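Local coordinates for protein serine-pyruvate aminotransferase (AgxT) (PDB 3ZRP) that probably moves amino groups between amino acids such as serine or alanine and the keto acids pyruvate or glyoxylate, using pyridoxal 5'-phosphate as cofactor, at residues 21-26 with 30-35; 56-61 with 247-252; 312-317 with 361-366; 319-324 with 353-358. All blocks are in the same frame, centred on the assembly; numbering follows the deposited sequence. Where two conformers were deposited one is given.

Contact 1 (21-26 with 30-35); sequences GLENNV and SKEFVE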
loop_
_atom_site.group_PDB
_atom_site.type_symbol
_atom_site.label_atom_id
_atom_site.label_comp_id
_atom_site.label_asym_id
_atom_site.label_seq_id
_atom_site.Cartn_x
_atom_site.Cartn_y
_atom_site.Cartn_z
ATOM N N GLY A 21 9.920 6.664 11.503
ATOM C CA GLY A 21 8.930 7.218 10.572
ATOM C C GLY A 21 8.567 8.674 10.817
ATOM O O GLY A 21 7.693 9.220 10.137
ATOM N N LEU A 22 9.222 9.311 11.788
ATOM C CA LEU A 22 8.951 10.730 12.068
ATOM C C LEU A 22 9.770 11.697 11.211
ATOM O O LEU A 22 9.524 12.902 11.248
ATOM C CB LEU A 22 9.131 11.065 13.553
ATOM C CG LEU A 22 8.123 10.585 14.589
ATOM C CD1 LEU A 22 8.486 11.185 15.944
ATOM C CD2 LEU A 22 6.683 10.940 14.222
ATOM N N GLU A 23 10.725 11.168 10.446
ATOM C CA GLU A 23 11.548 11.976 9.543
ATOM C C GLU A 23 10.686 12.803 8.586
ATOM O O GLU A 23 9.903 12.254 7.806
ATOM C CB GLU A 23 12.527 11.099 8.749
ATOM C CG GLU A 23 13.976 11.095 9.260
ATOM C CD GLU A 23 14.978 10.738 8.170
ATOM O OE1 GLU A 23 14.873 9.630 7.600
ATOM O OE2 GLU A 23 15.870 11.564 7.876
ATOM N N ASN A 24 10.838 14.124 8.661
ATOM C CA ASN A 24 10.085 15.037 7.805
ATOM C C ASN A 24 10.907 15.516 6.603
ATOM O O ASN A 24 12.106 15.214 6.512
ATOM C CB ASN A 24 9.559 16.223 8.605
ATOM C CG ASN A 24 8.170 16.638 8.183
ATOM O OD1 ASN A 24 7.773 16.462 7.021
ATOM N ND2 ASN A 24 7.414 17.189 9.127
ATOM N N ASN A 25 10.248 16.264 5.705
ATOM C CA ASN A 25 10.835 16.747 4.441
ATOM C C ASN A 25 11.479 15.624 3.607
ATOM O O ASN A 25 12.567 15.796 3.037
ATOM C CB ASN A 25 11.807 17.920 4.684
ATOM C CG ASN A 25 11.393 18.787 5.863
ATOM O OD1 ASN A 25 12.133 18.925 6.837
ATOM N ND2 ASN A 25 10.198 19.356 5.789
ATOM N N VAL A 26 10.795 14.482 3.547
ATOM C CA VAL A 26 11.282 13.298 2.847
ATOM C C VAL A 26 10.212 12.813 1.875
ATOM O O VAL A 26 9.067 12.559 2.263
ATOM C CB VAL A 26 11.690 12.150 3.839
ATOM C CG1 VAL A 26 11.951 10.844 3.105
ATOM C CG2 VAL A 26 12.926 12.545 4.656
ATOM N N SER A 30 14.067 12.013 -2.364
ATOM C CA SER A 30 15.036 12.396 -1.327
ATOM C C SER A 30 16.093 11.328 -1.105
ATOM O O SER A 30 15.790 10.138 -1.111
ATOM C CB SER A 30 14.323 12.677 -0.005
ATOM O OG SER A 30 13.261 13.590 -0.184
ATOM N N LYS A 31 17.336 11.748 -0.890
ATOM C CA LYS A 31 18.401 10.773 -0.654
ATOM C C LYS A 31 18.170 9.915 0.604
ATOM O O LYS A 31 18.569 8.747 0.634
ATOM C CB LYS A 31 19.796 11.419 -0.677
ATOM C CG LYS A 31 20.215 12.195 0.575
ATOM C CD LYS A 31 21.725 12.528 0.476
ATOM C CE LYS A 31 22.371 12.724 1.833
ATOM N NZ LYS A 31 21.796 13.903 2.523
ATOM N N GLU A 32 17.491 10.468 1.610
ATOM C CA GLU A 32 17.149 9.703 2.822
ATOM C C GLU A 32 16.260 8.508 2.471
ATOM O O GLU A 32 16.425 7.410 3.012
ATOM C CB GLU A 32 16.446 10.580 3.860
ATOM C CG GLU A 32 17.270 11.779 4.343
ATOM C CD GLU A 32 17.020 13.035 3.511
ATOM O OE1 GLU A 32 17.177 12.998 2.267
ATOM O OE2 GLU A 32 16.660 14.066 4.113
ATOM N N PHE A 33 15.315 8.722 1.565
ATOM C CA PHE A 33 14.439 7.629 1.159
ATOM C C PHE A 33 15.199 6.601 0.345
ATOM O O PHE A 33 15.135 5.397 0.630
ATOM C CB PHE A 33 13.230 8.132 0.381
ATOM C CG PHE A 33 12.448 7.028 -0.241
ATOM C CD1 PHE A 33 11.605 6.252 0.544
ATOM C CD2 PHE A 33 12.608 6.708 -1.583
ATOM C CE1 PHE A 33 10.881 5.197 -0.007
ATOM C CE2 PHE A 33 11.907 5.643 -2.143
ATOM C CZ PHE A 33 11.023 4.891 -1.338
ATOM N N VAL A 34 15.925 7.064 -0.669
ATOM C CA VAL A 34 16.673 6.152 -1.540
ATOM C C VAL A 34 17.600 5.267 -0.702
ATOM O O VAL A 34 17.659 4.056 -0.916
ATOM C CB VAL A 34 17.445 6.932 -2.656
ATOM C CG1 VAL A 34 18.444 6.043 -3.343
ATOM C CG2 VAL A 34 16.454 7.536 -3.680
ATOM N N GLU A 35 18.292 5.868 0.273
ATOM C CA GLU A 35 19.193 5.121 1.149
ATOM C C GLU A 35 18.427 4.098 2.005
ATOM O O GLU A 35 18.889 2.985 2.220
ATOM C CB GLU A 35 20.011 6.088 2.015
ATOM C CG GLU A 35 21.137 6.825 1.250
ATOM C CD GLU A 35 21.732 8.027 2.014
ATOM O OE1 GLU A 35 21.496 8.152 3.234
ATOM O OE2 GLU A 35 22.436 8.860 1.392
#
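V26 meets E32 and F33 where the loop after helix 15-20 leads into helix 31-48, in the class-V aminotransferase fold. The two methyls of V26 diverge. CG1 stands anti to the backbone N (chi1 170°) and points at F33, whose CB it meets at 4.1 Å, the two side chains running at about a right angle; the phenyl ring itself leads away, onto V246, I249 and P244. CG2 instead faces the first part of E32, with CB of E32 4.1 Å from it. A valine suits this buried place, because its forked side chain serves two helix residues at once.

Next to it, E23 slants across E32. In the conformer given, OE2 of E23 lies 3.8 Å from CG of E32, so a carboxylate meets a methylene, and the two carboxylate planes are turned 57° apart. Their nearest oxygens, OE2 of E23 and OE2 of E32, are 4.6 Å from each other, and two negative groups this close would probably repel mildly. E23 is a calcium ligand of this protein, although no ion is bound to this chain here, and a cation would be expected to ease that repulsion. S30 takes the N-cap position without capping: in the conformer given, its OG is hydrogen-bonded to the amide of G27, and sits 3.6 Å from CA of V26.

Contact 2 (56-61 with 247-252); sequences PLIIPG and HVILQL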
loop_
_atom_site.group_PDB
_atom_site.type_symbol
_atom_site.label_atom_id
_atom_site.label_comp_id
_atom_site.label_asym_id
_atom_site.label_seq_id
_atom_site.Cartn_x
_atom_site.Cartn_y
_atom_site.Cartn_z
ATOM N N PRO A 56 15.947 -8.332 -4.748
ATOM C CA PRO A 56 14.846 -7.957 -3.831
ATOM C C PRO A 56 13.916 -6.901 -4.450
ATOM O O PRO A 56 14.354 -6.062 -5.240
ATOM C CB PRO A 56 15.585 -7.378 -2.627
ATOM C CG PRO A 56 16.867 -6.775 -3.270
ATOM C CD PRO A 56 17.238 -7.745 -4.340
ATOM N N LEU A 57 12.622 -6.943 -4.095
ATOM C CA LEU A 57 11.702 -5.858 -4.436
ATOM C C LEU A 57 10.800 -5.576 -3.231
ATOM O O LEU A 57 10.392 -6.502 -2.512
ATOM C CB LEU A 57 10.815 -6.193 -5.651
ATOM C CG LEU A 57 11.455 -6.435 -7.025
ATOM C CD1 LEU A 57 11.621 -7.925 -7.257
ATOM C CD2 LEU A 57 10.691 -5.796 -8.179
ATOM N N ILE A 58 10.514 -4.301 -3.011
ATOM C CA ILE A 58 9.609 -3.881 -1.952
ATOM C C ILE A 58 8.458 -3.131 -2.637
ATOM O O ILE A 58 8.679 -2.180 -3.376
ATOM C CB ILE A 58 10.373 -3.041 -0.912
ATOM C CG1 ILE A 58 11.423 -3.931 -0.217
ATOM C CG2 ILE A 58 9.422 -2.363 0.086
ATOM C CD1 ILE A 58 12.441 -3.138 0.648
ATOM N N ILE A 59 7.225 -3.592 -2.440
ATOM C CA ILE A 59 6.087 -3.007 -3.183
ATOM C C ILE A 59 5.026 -2.598 -2.184
ATOM O O ILE A 59 5.061 -3.061 -1.050
ATOM C CB ILE A 59 5.506 -3.987 -4.252
ATOM C CG1 ILE A 59 4.956 -5.270 -3.595
ATOM C CG2 ILE A 59 6.618 -4.398 -5.301
ATOM C CD1 ILE A 59 4.111 -6.176 -4.552
ATOM N N PRO A 60 4.096 -1.697 -2.593
ATOM C CA PRO A 60 3.014 -1.391 -1.643
ATOM C C PRO A 60 2.062 -2.548 -1.402
ATOM O O PRO A 60 1.871 -3.408 -2.268
ATOM C CB PRO A 60 2.264 -0.218 -2.313
ATOM C CG PRO A 60 3.237 0.307 -3.371
ATOM C CD PRO A 60 3.961 -0.927 -3.833
ATOM N N GLY A 61 1.437 -2.509 -0.230
ATOM C CA GLY A 61 0.354 -3.386 0.132
ATOM C C GLY A 61 0.713 -4.254 1.307
ATOM O O GLY A 61 0.713 -3.813 2.474
ATOM N N HIS A 247 7.317 6.690 4.403
ATOM C CA HIS A 247 7.623 6.599 5.834
ATOM C C HIS A 247 7.593 5.162 6.367
ATOM O O HIS A 247 8.304 4.827 7.324
ATOM C CB HIS A 247 6.753 7.567 6.629
ATOM C CG HIS A 247 7.034 9.014 6.317
ATOM N ND1 HIS A 247 6.514 9.656 5.209
ATOM C CD2 HIS A 247 7.807 9.929 6.952
ATOM C CE1 HIS A 247 6.954 10.905 5.182
ATOM N NE2 HIS A 247 7.743 11.094 6.226
ATOM N N VAL A 248 6.778 4.312 5.748
ATOM C CA VAL A 248 6.721 2.891 6.116
ATOM C C VAL A 248 8.064 2.235 5.756
ATOM O O VAL A 248 8.540 1.356 6.460
ATOM C CB VAL A 248 5.546 2.181 5.398
ATOM C CG1 VAL A 248 5.514 0.690 5.706
ATOM C CG2 VAL A 248 4.246 2.803 5.848
ATOM N N ILE A 249 8.639 2.663 4.647
ATOM C CA ILE A 249 9.940 2.132 4.189
ATOM C C ILE A 249 11.099 2.615 5.099
ATOM O O ILE A 249 12.077 1.879 5.326
ATOM C CB ILE A 249 10.200 2.488 2.719
ATOM C CG1 ILE A 249 9.286 1.640 1.806
ATOM C CG2 ILE A 249 11.666 2.189 2.321
ATOM C CD1 ILE A 249 9.187 2.105 0.361
ATOM N N LEU A 250 10.999 3.845 5.601
ATOM C CA LEU A 250 11.967 4.351 6.599
ATOM C C LEU A 250 11.923 3.477 7.861
ATOM O O LEU A 250 12.971 3.085 8.404
ATOM C CB LEU A 250 11.643 5.810 6.977
ATOM C CG LEU A 250 11.741 6.902 5.888
ATOM C CD1 LEU A 250 11.366 8.284 6.456
ATOM C CD2 LEU A 250 13.111 6.916 5.276
ATOM N N GLN A 251 10.701 3.191 8.331
ATOM C CA GLN A 251 10.512 2.306 9.481
ATOM C C GLN A 251 11.104 0.912 9.205
ATOM O O GLN A 251 11.803 0.347 10.060
ATOM C CB GLN A 251 9.023 2.237 9.885
ATOM C CG GLN A 251 8.505 3.570 10.436
ATOM C CD GLN A 251 6.982 3.687 10.509
ATOM O OE1 GLN A 251 6.275 3.376 9.556
ATOM N NE2 GLN A 251 6.480 4.179 11.634
ATOM N N LEU A 252 10.835 0.373 8.013
ATOM C CA LEU A 252 11.377 -0.932 7.594
ATOM C C LEU A 252 12.925 -0.971 7.644
ATOM O O LEU A 252 13.504 -1.975 8.066
ATOM C CB LEU A 252 10.862 -1.362 6.188
ATOM C CG LEU A 252 11.351 -2.745 5.682
ATOM C CD1 LEU A 252 10.881 -3.913 6.597
ATOM C CD2 LEU A 252 10.955 -3.032 4.223
#
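This is a small, buried, wholly apolar contact between a strand and a helix, in which I58 of the edge strand 55-60 meets I249 and L252 of helix 246-262. The strand is an outermost strand of the seven-stranded mixed sheet that forms the core of the large domain in fold-type I pyridoxal-phosphate enzymes, and the helix lies over one face of that sheet.

I58 and L252 reach toward each other tip to tip, CD1 of I58 standing 3.9 Å from CD2 of L252. The leucine gets there by putting its CG opposite the backbone N (chi1 -178°), which carries the branched end out from the helix toward the strand. The isoleucine uses its other branch differently: CG2, shorter and closer to the backbone, faces I249, with 4.4 Å between CG2 of I58 and CG1 of I249, a looser touch. One forked side chain thus spans two helix residues three positions apart, which lie on the same side of the helix. The beta-branched isoleucine is well suited to an extended strand, while leucine branches one carbon further out, at CG, so that its methyl CD2 reaches the tip of I58. No hydrogen bond crosses between the two segments; L57, I59 and G61 have backbone partners in L200, G198 and G196.

I249 and L252 also rest on L197, and L252 on L199, both from strand 197-202, which pairs with 55-60 through its backbone. Helix 31-48 also contributes, with S40 against I58 and F33 against I249, while V248 packs on V248 of the second subunit.

Contact 3 (312-317 with 361-366); sequences QKVLAG and RKLGEP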
loop_
_atom_site.group_PDB
_atom_site.type_symbol
_atom_site.label_atom_id
_atom_site.label_comp_id
_atom_site.label_asym_id
_atom_site.label_seq_id
_atom_site.Cartn_x
_atom_site.Cartn_y
_atom_site.Cartn_z
ATOM N N GLN A 312 -14.070 -16.530 22.062
ATOM C CA GLN A 312 -14.308 -15.089 22.134
ATOM C C GLN A 312 -14.170 -14.589 23.566
ATOM O O GLN A 312 -13.468 -13.603 23.819
ATOM C CB GLN A 312 -15.675 -14.693 21.560
ATOM C CG GLN A 312 -15.703 -14.494 20.044
ATOM C CD GLN A 312 -14.742 -13.412 19.542
ATOM O OE1 GLN A 312 -14.076 -13.595 18.524
ATOM N NE2 GLN A 312 -14.664 -12.292 20.262
ATOM N N LYS A 313 -14.824 -15.286 24.502
ATOM C CA LYS A 313 -14.722 -14.963 25.924
ATOM C C LYS A 313 -13.271 -15.006 26.379
ATOM O O LYS A 313 -12.827 -14.139 27.129
ATOM C CB LYS A 313 -15.583 -15.904 26.774
ATOM C CG LYS A 313 -17.080 -15.614 26.700
ATOM C CD LYS A 313 -17.848 -16.387 27.777
ATOM C CE LYS A 313 -19.344 -16.086 27.741
ATOM N NZ LYS A 313 -20.002 -16.660 26.532
ATOM N N VAL A 314 -12.532 -16.004 25.900
ATOM C CA VAL A 314 -11.101 -16.109 26.201
ATOM C C VAL A 314 -10.348 -14.877 25.687
ATOM O O VAL A 314 -9.532 -14.308 26.417
ATOM C CB VAL A 314 -10.483 -17.430 25.672
ATOM C CG1 VAL A 314 -8.965 -17.444 25.844
ATOM C CG2 VAL A 314 -11.099 -18.617 26.392
ATOM N N LEU A 315 -10.653 -14.449 24.460
ATOM C CA LEU A 315 -10.004 -13.272 23.862
ATOM C C LEU A 315 -10.315 -11.983 24.625
ATOM O O LEU A 315 -9.423 -11.163 24.857
ATOM C CB LEU A 315 -10.391 -13.107 22.387
ATOM C CG LEU A 315 -9.807 -14.016 21.289
ATOM C CD1 LEU A 315 -10.194 -13.463 19.939
ATOM C CD2 LEU A 315 -8.301 -14.182 21.376
ATOM N N ALA A 316 -11.580 -11.811 25.005
ATOM C CA ALA A 316 -12.020 -10.627 25.746
ATOM C C ALA A 316 -11.420 -10.603 27.152
ATOM O O ALA A 316 -11.001 -9.552 27.638
ATOM C CB ALA A 316 -13.540 -10.566 25.801
ATOM N N GLY A 317 -11.362 -11.775 27.782
ATOM C CA GLY A 317 -10.841 -11.929 29.140
ATOM C C GLY A 317 -9.335 -11.789 29.292
ATOM O O GLY A 317 -8.857 -11.378 30.352
ATOM N N ARG A 361 -9.191 -20.578 33.949
ATOM C CA ARG A 361 -9.698 -20.870 35.291
ATOM C C ARG A 361 -11.083 -20.254 35.493
ATOM O O ARG A 361 -12.020 -20.939 35.914
ATOM C CB ARG A 361 -8.711 -20.325 36.327
ATOM C CG ARG A 361 -8.968 -20.705 37.792
ATOM C CD ARG A 361 -7.645 -20.982 38.516
ATOM N NE ARG A 361 -7.575 -20.419 39.870
ATOM C CZ ARG A 361 -7.058 -21.045 40.926
ATOM N NH1 ARG A 361 -6.577 -22.282 40.820
ATOM N NH2 ARG A 361 -7.036 -20.434 42.102
ATOM N N LYS A 362 -11.207 -18.963 35.176
ATOM C CA LYS A 362 -12.459 -18.232 35.361
ATOM C C LYS A 362 -13.549 -18.658 34.378
ATOM O O LYS A 362 -14.725 -18.328 34.560
ATOM C CB LYS A 362 -12.229 -16.713 35.297
ATOM C CG LYS A 362 -11.900 -16.134 33.926
ATOM C CD LYS A 362 -11.399 -14.700 34.039
ATOM C CE LYS A 362 -11.301 -14.034 32.674
ATOM N NZ LYS A 362 -10.513 -12.769 32.731
ATOM N N LEU A 363 -13.161 -19.394 33.337
ATOM C CA LEU A 363 -14.111 -19.785 32.291
ATOM C C LEU A 363 -14.417 -21.292 32.234
ATOM O O LEU A 363 -15.180 -21.743 31.375
ATOM C CB LEU A 363 -13.657 -19.252 30.924
ATOM C CG LEU A 363 -13.708 -17.734 30.728
ATOM C CD1 LEU A 363 -12.736 -17.292 29.635
ATOM C CD2 LEU A 363 -15.122 -17.258 30.400
ATOM N N GLY A 364 -13.802 -22.061 33.135
ATOM C CA GLY A 364 -14.141 -23.469 33.320
ATOM C C GLY A 364 -13.571 -24.433 32.306
ATOM O O GLY A 364 -14.141 -25.499 32.073
ATOM N N GLU A 365 -12.442 -24.069 31.703
ATOM C CA GLU A 365 -11.723 -24.986 30.821
ATOM C C GLU A 365 -10.895 -25.957 31.668
ATOM O O GLU A 365 -10.125 -25.524 32.534
ATOM C CB GLU A 365 -10.840 -24.215 29.825
ATOM C CG GLU A 365 -10.035 -25.090 28.837
ATOM C CD GLU A 365 -10.907 -25.747 27.765
ATOM O OE1 GLU A 365 -12.050 -25.297 27.545
ATOM O OE2 GLU A 365 -10.443 -26.720 27.140
ATOM N N PRO A 366 -11.056 -27.275 31.435
ATOM C CA PRO A 366 -10.284 -28.267 32.188
ATOM C C PRO A 366 -8.775 -28.115 31.972
ATOM O O PRO A 366 -8.255 -28.464 30.904
ATOM C CB PRO A 366 -10.782 -29.619 31.639
ATOM C CG PRO A 366 -11.658 -29.300 30.465
ATOM C CD PRO A 366 -12.089 -27.890 30.586
#
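L363 carries its CG anti to the carbonyl carbon (chi1 -68°), and this torsion swings its two methyls onto the side of helix 311-319. CD1 approaches V314, 3.9 Å from its CG2, while CD2 lies alongside the aliphatic part of K313, 3.9 Å from CD of that lysine. The leucine therefore fits against one apolar residue and the greasy stem of another, whose ammonium end leads away toward D310 in a long, weak ion pair. An alanine in place of L363 would probably open a gap beside V314 and leave the K313 stem without its apolar partner.

K362 turns its CG into the space flanked by both backbone neighbours (chi1 71°) and runs out extended from there. In the conformer given, this brings NZ to O of G317, 3.2 Å away, in a hydrogen bond that comes from above the carbonyl plane, 39° out of it. Having no side chain, G317 lets the end of this lysine come close to its backbone. G364, with positive phi, is the glycine of a Schellman motif following helix 346-363, a place where glycine is readily accommodated.

The contact lies at the surface, where the C-terminal part of helix 346-363 meets helix 311-319. V314 also packs on L360 of the former and on L306 of the loop after strand 301-305, while E365 ties the chain beyond G364 to the amides of K307, V308 and A309.

Contact 4 (319-324 with 353-358); sequences VNEGVE and ISVIER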
loop_
_atom_site.group_PDB
_atom_site.type_symbol
_atom_site.label_atom_id
_atom_site.label_comp_id
_atom_site.label_asym_id
_atom_site.label_seq_id
_atom_site.Cartn_x
_atom_site.Cartn_y
_atom_site.Cartn_z
ATOM N N VAL A 319 -7.336 -9.819 27.278
ATOM C CA VAL A 319 -6.992 -8.400 27.071
ATOM C C VAL A 319 -7.133 -7.574 28.364
ATOM O O VAL A 319 -6.286 -6.721 28.648
ATOM C CB VAL A 319 -7.743 -7.745 25.864
ATOM C CG1 VAL A 319 -9.165 -7.310 26.219
ATOM C CG2 VAL A 319 -6.936 -6.565 25.306
ATOM N N ASN A 320 -8.185 -7.855 29.141
ATOM C CA ASN A 320 -8.432 -7.233 30.439
ATOM C C ASN A 320 -7.542 -7.828 31.546
ATOM O O ASN A 320 -7.746 -7.556 32.731
ATOM C CB ASN A 320 -9.920 -7.379 30.825
ATOM C CG ASN A 320 -10.854 -6.544 29.956
ATOM O OD1 ASN A 320 -10.772 -5.312 29.934
ATOM N ND2 ASN A 320 -11.774 -7.211 29.268
ATOM N N GLU A 321 -6.582 -8.661 31.145
ATOM C CA GLU A 321 -5.662 -9.319 32.066
ATOM C C GLU A 321 -4.203 -9.075 31.646
ATOM O O GLU A 321 -3.277 -9.400 32.394
ATOM C CB GLU A 321 -5.977 -10.820 32.145
ATOM C CG GLU A 321 -5.673 -11.488 33.487
ATOM C CD GLU A 321 -6.835 -11.452 34.477
ATOM O OE1 GLU A 321 -7.350 -10.349 34.764
ATOM O OE2 GLU A 321 -7.226 -12.535 34.974
ATOM N N GLY A 322 -4.005 -8.510 30.451
ATOM C CA GLY A 322 -2.685 -8.019 30.040
ATOM C C GLY A 322 -2.105 -8.397 28.685
ATOM O O GLY A 322 -1.089 -7.824 28.281
ATOM N N VAL A 323 -2.731 -9.356 27.993
ATOM C CA VAL A 323 -2.284 -9.820 26.654
ATOM C C VAL A 323 -3.449 -9.898 25.652
ATOM O O VAL A 323 -4.546 -10.338 26.003
ATOM C CB VAL A 323 -1.587 -11.232 26.710
ATOM C CG1 VAL A 323 -1.030 -11.647 25.344
ATOM C CG2 VAL A 323 -0.479 -11.264 27.733
ATOM N N GLU A 324 -3.204 -9.483 24.409
ATOM C CA GLU A 324 -4.150 -9.712 23.308
ATOM C C GLU A 324 -3.670 -10.847 22.389
ATOM O O GLU A 324 -2.564 -10.791 21.866
ATOM C CB GLU A 324 -4.371 -8.428 22.500
ATOM C CG GLU A 324 -5.435 -8.549 21.405
ATOM C CD GLU A 324 -5.822 -7.213 20.800
ATOM O OE1 GLU A 324 -5.709 -6.176 21.488
ATOM O OE2 GLU A 324 -6.247 -7.194 19.627
ATOM N N ILE A 353 1.405 -17.553 29.194
ATOM C CA ILE A 353 0.930 -18.759 29.895
ATOM C C ILE A 353 0.238 -18.396 31.222
ATOM O O ILE A 353 -0.828 -18.954 31.551
ATOM C CB ILE A 353 2.060 -19.788 30.071
ATOM C CG1 ILE A 353 2.538 -20.288 28.703
ATOM C CG2 ILE A 353 1.629 -20.989 30.939
ATOM C CD1 ILE A 353 1.404 -20.858 27.808
ATOM N N SER A 354 0.809 -17.435 31.952
ATOM C CA SER A 354 0.177 -16.930 33.170
ATOM C C SER A 354 -1.230 -16.446 32.872
ATOM O O SER A 354 -2.188 -16.826 33.554
ATOM C CB SER A 354 0.992 -15.792 33.784
ATOM O OG SER A 354 0.340 -15.285 34.932
ATOM N N VAL A 355 -1.350 -15.613 31.841
ATOM C CA VAL A 355 -2.639 -15.032 31.443
ATOM C C VAL A 355 -3.587 -16.118 30.954
ATOM O O VAL A 355 -4.783 -16.093 31.256
ATOM C CB VAL A 355 -2.460 -13.913 30.381
ATOM C CG1 VAL A 355 -3.782 -13.394 29.886
ATOM C CG2 VAL A 355 -1.663 -12.760 30.970
ATOM N N ILE A 356 -3.056 -17.077 30.202
ATOM C CA ILE A 356 -3.897 -18.175 29.729
ATOM C C ILE A 356 -4.459 -18.974 30.925
ATOM O O ILE A 356 -5.661 -19.277 30.971
ATOM C CB ILE A 356 -3.178 -19.047 28.684
ATOM C CG1 ILE A 356 -3.098 -18.276 27.353
ATOM C CG2 ILE A 356 -3.934 -20.362 28.465
ATOM C CD1 ILE A 356 -1.972 -18.731 26.441
ATOM N N GLU A 357 -3.595 -19.274 31.890
ATOM C CA GLU A 357 -4.021 -20.022 33.079
ATOM C C GLU A 357 -5.169 -19.331 33.819
ATOM O O GLU A 357 -6.223 -19.940 34.025
ATOM C CB GLU A 357 -2.841 -20.321 34.009
ATOM C CG GLU A 357 -3.198 -21.263 35.149
ATOM C CD GLU A 357 -1.995 -21.932 35.779
ATOM O OE1 GLU A 357 -0.959 -22.129 35.105
ATOM O OE2 GLU A 357 -2.095 -22.280 36.973
ATOM N N ARG A 358 -4.994 -18.057 34.176
ATOM C CA ARG A 358 -6.027 -17.375 34.966
ATOM C C ARG A 358 -7.306 -17.042 34.194
ATOM O O ARG A 358 -8.395 -16.938 34.781
ATOM C CB ARG A 358 -5.474 -16.177 35.750
ATOM C CG ARG A 358 -4.726 -15.143 34.973
ATOM C CD ARG A 358 -3.868 -14.360 35.941
ATOM N NE ARG A 358 -3.577 -13.017 35.453
ATOM C CZ ARG A 358 -2.373 -12.583 35.099
ATOM N NH1 ARG A 358 -1.322 -13.383 35.178
ATOM N NH2 ARG A 358 -2.226 -11.332 34.676
#
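E321 can be followed outward from its backbone as it crosses to helix 346-363 and R358. CB touches a methyl of V355, with CG1 4.1 Å away. The chain then bends at chi2 (89°), and CG comes against the guanidinium end of R358, 3.3 Å from NE. CD follows, 3.7 Å from the same nitrogen. At the tip, OE2 lies 3.6 Å from CG of R358 and makes a long salt bridge to NE at 3.7 Å, the carboxylate and guanidinium planes being 32° apart. This carboxylate oxygen also has K362 NZ as a long, weak ion partner, so it has two positive charges near it, which would probably steady its negative charge. With a smaller residue such as alanine at E321, R358 would probably lose its long carboxylate partner and be less restrained in its rotation.

V355 CG2 packs against one face of the R358 guanidinium, 3.8 Å from its plane and near the rim. The same methyl meets CG2 of V323 at 3.8 Å, an apolar contact between two branched residues beside the charged pair. G322, with phi 131°, needs to be glycine, since a CB at these backbone angles would collide with O of E321.

The segment 319-324 leads from helix 311-319 into the edge strand 326-327 and lies against helix 346-363. This is a helix-to-strand connection in the small C-terminal domain typical of fold-type I aminotransferases, and it lies away from the cofactor site.

How the contacts relate
The four contacts form two neighbouring pairs. Contacts 1 and 2, centres 12 Å apart, touch, among other places where F33 packs on I249 and where E23 O receives a weak hydrogen bond from H247; both also reach the second subunit. Contact 2 joins helix 246-262 to the outermost strand 55-60, and contact 1 packs the loop before helix 31-48 onto that helix. Contacts 3 and 4, centres 10 Å apart, share helix 346-363 and are joined by a long, weak ion pair between K362 and E321. Along the chain, contact 4 falls between the segments of contact 3. The pairs lie 33 to 46 Å apart between centres, consistent with a large and a small domain each packed on its own.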